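Local coordinates for SusD superfamily protein (Bacteroides fragilis, PDB 3L22) that probably binds glycans at the outer membrane as a SusD-family protein, and binds zinc ions, at residues 231-236 and 246-251. Sequence-based numbering, arbitrary orientation.
Sequences SLPEDV and SQESIF. With ZN (zinc ion), chain D.
Glu248 OE2, lying against Leu232 CD2 at 3.8 Å, is gripped by Arg326 and by the backbone N of Ala328, while OE1 pairs with Arg358. Two arginines and an amide repay the cost of burying this acid and would be expected to keep it ionised. With CG anti to the backbone N (chi1 -160°) and the chain extended beyond it, the methylenes pass beside Ser231 O before the carboxylate reaches Leu232. Proline suits position 233 because its compact, apolar ring can rest on aliphatic carbon, Pro233 CD lying 3.7 Å from Glu248 CB. Arg358 also binds Pro233 O, tying both segments to one guanidinium group.

A single backbone bond joins the segments directly, from Ser231 N to Gln247 O (3.1 Å). Beside it, Glu248 CA approaches Ser231 O at 3.2 Å in a CA-H...O contact. At the outer edge two waters bind Ser231 OG, and each donates weakly to Gln247 OE1; a small hydroxyl and a long amide suit this wet margin.

Residues 246-249 form a type I beta turn. Ser246 OG accepts from Glu248 N (3.0 Å), making an ST turn, and Ser249 OG accepts from Ser246 N, so two serines brace the corner that presents Glu248. Away from the interface, Glu234 OE2 binds a zinc ion at 2.3 Å, its other five ligands being waters; OE1 pairs with Lys297.

The loop following helix 217-225 is thus joined to the start of strand 249-253, which pairs antiparallel with strand 322-326, with a classic beta bulge where Ile250 and Phe251 face Phe325, while Leu232 packs between helices 327-339 and 345-359.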
loop_
_atom_site.group_PDB
_atom_site.type_symbol
_atom_site.label_atom_id
_atom_site.label_comp_id
_atom_site.label_asym_id
_atom_site.label_seq_id
_atom_site.Cartn_x
_atom_site.Cartn_y
_atom_site.Cartn_z
ATOM N N SER A 231 -0.817 19.175 3.743
ATOM C CA SER A 231 0.328 19.675 4.481
ATOM C C SER A 231 0.811 18.632 5.471
ATOM O O SER A 231 0.234 17.550 5.548
ATOM C CB SER A 231 -0.067 20.988 5.167
ATOM O OG SER A 231 -1.172 20.768 6.010
ATOM N N LEU A 232 1.930 18.932 6.132
ATOM C CA LEU A 232 2.515 18.092 7.129
ATOM C C LEU A 232 2.265 18.754 8.459
ATOM O O LEU A 232 2.959 19.704 8.814
ATOM C CB LEU A 232 4.032 17.956 6.929
ATOM C CG LEU A 232 4.564 17.339 5.633
ATOM C CD1 LEU A 232 6.098 17.321 5.653
ATOM C CD2 LEU A 232 3.966 15.939 5.421
ATOM N N PRO A 233 1.261 18.277 9.210
ATOM C CA PRO A 233 1.096 18.806 10.575
ATOM C C PRO A 233 2.339 18.533 11.450
ATOM O O PRO A 233 3.048 17.558 11.235
ATOM C CB PRO A 233 -0.103 18.023 11.097
ATOM C CG PRO A 233 -0.836 17.556 9.849
ATOM C CD PRO A 233 0.214 17.310 8.857
ATOM N N GLU A 234 2.590 19.382 12.430
ATOM C CA GLU A 234 3.723 19.185 13.338
ATOM C C GLU A 234 3.592 17.961 14.276
ATOM O O GLU A 234 4.588 17.455 14.803
ATOM C CB GLU A 234 3.940 20.446 14.183
ATOM C CG GLU A 234 4.401 21.639 13.355
ATOM C CD GLU A 234 5.832 21.484 12.771
ATOM O OE1 GLU A 234 6.619 20.552 13.087
ATOM O OE2 GLU A 234 6.164 22.342 11.970
ATOM N N ASP A 235 2.371 17.524 14.514
ATOM C CA ASP A 235 2.096 16.401 15.411
ATOM C C ASP A 235 1.977 15.139 14.546
ATOM O O ASP A 235 0.996 14.973 13.813
ATOM C CB ASP A 235 0.801 16.689 16.178
ATOM C CG ASP A 235 0.399 15.576 17.170
ATOM O OD1 ASP A 235 0.880 14.422 17.146
ATOM O OD2 ASP A 235 -0.465 15.882 18.004
ATOM N N VAL A 236 2.922 14.218 14.688
ATOM C CA VAL A 236 2.917 12.969 13.887
ATOM C C VAL A 236 1.905 11.903 14.375
ATOM O O VAL A 236 1.803 10.853 13.758
ATOM C CB VAL A 236 4.332 12.351 13.845
ATOM C CG1 VAL A 236 5.346 13.390 13.297
ATOM C CG2 VAL A 236 4.756 11.807 15.249
ATOM N N SER A 246 -6.141 13.784 9.022
ATOM C CA SER A 246 -5.654 15.117 9.228
ATOM C C SER A 246 -5.544 15.778 7.854
ATOM O O SER A 246 -5.870 15.164 6.829
ATOM C CB SER A 246 -4.271 15.082 9.885
ATOM O OG SER A 246 -3.261 14.636 8.958
ATOM N N GLN A 247 -5.021 16.999 7.825
ATOM C CA GLN A 247 -4.665 17.662 6.572
ATOM C C GLN A 247 -3.535 16.979 5.769
ATOM O O GLN A 247 -3.257 17.411 4.642
ATOM C CB GLN A 247 -4.271 19.106 6.840
ATOM C CG GLN A 247 -5.542 19.904 7.218
ATOM C CD GLN A 247 -5.277 21.327 7.516
ATOM O OE1 GLN A 247 -4.124 21.730 7.652
ATOM N NE2 GLN A 247 -6.334 22.108 7.651
ATOM N N GLU A 248 -2.886 15.968 6.349
ATOM C CA GLU A 248 -1.911 15.131 5.641
ATOM C C GLU A 248 -2.537 13.953 4.878
ATOM O O GLU A 248 -1.899 13.390 3.979
ATOM C CB GLU A 248 -0.872 14.610 6.628
ATOM C CG GLU A 248 0.399 14.157 5.990
ATOM C CD GLU A 248 1.389 13.485 6.933
ATOM O OE1 GLU A 248 1.323 13.725 8.161
ATOM O OE2 GLU A 248 2.263 12.723 6.408
ATOM N N SER A 249 -3.780 13.599 5.212
ATOM C CA SER A 249 -4.365 12.337 4.788
ATOM C C SER A 249 -4.935 12.449 3.397
ATOM O O SER A 249 -5.807 13.274 3.152
ATOM C CB SER A 249 -5.485 11.942 5.764
ATOM O OG SER A 249 -5.000 11.898 7.086
ATOM N N ILE A 250 -4.447 11.626 2.481
ATOM C CA ILE A 250 -4.946 11.635 1.115
ATOM C C ILE A 250 -6.002 10.566 0.962
ATOM O O ILE A 250 -7.128 10.847 0.535
ATOM C CB ILE A 250 -3.806 11.468 0.082
ATOM C CG1 ILE A 250 -2.792 12.625 0.214
ATOM C CG2 ILE A 250 -4.423 11.389 -1.332
ATOM C CD1 ILE A 250 -1.419 12.392 -0.406
ATOM N N PHE A 251 -5.650 9.323 1.261
ATOM C CA PHE A 251 -6.603 8.213 1.116
ATOM C C PHE A 251 -6.356 7.165 2.207
ATOM O O PHE A 251 -5.199 6.748 2.412
ATOM C CB PHE A 251 -6.490 7.575 -0.290
ATOM C CG PHE A 251 -7.445 6.437 -0.513
ATOM C CD1 PHE A 251 -8.813 6.671 -0.583
ATOM C CD2 PHE A 251 -6.985 5.118 -0.640
ATOM C CE1 PHE A 251 -9.718 5.611 -0.722
ATOM C CE2 PHE A 251 -7.878 4.052 -0.814
ATOM C CZ PHE A 251 -9.234 4.294 -0.847
HETATM ZN ZN ZN D . 8.361 22.513 11.308
HETATM O O HOH W 1 -3.383 21.462 4.351
HETATM O O HOH W 2 -1.047 21.401 8.897
HETATM O O HOH W 3 9.167 20.717 12.687
HETATM O O HOH W 4 7.668 24.197 9.795
HETATM O O HOH W 5 7.872 20.924 9.639
HETATM O O HOH W 6 10.703 22.628 10.598
HETATM O O HOH W 7 9.073 23.542 13.355
#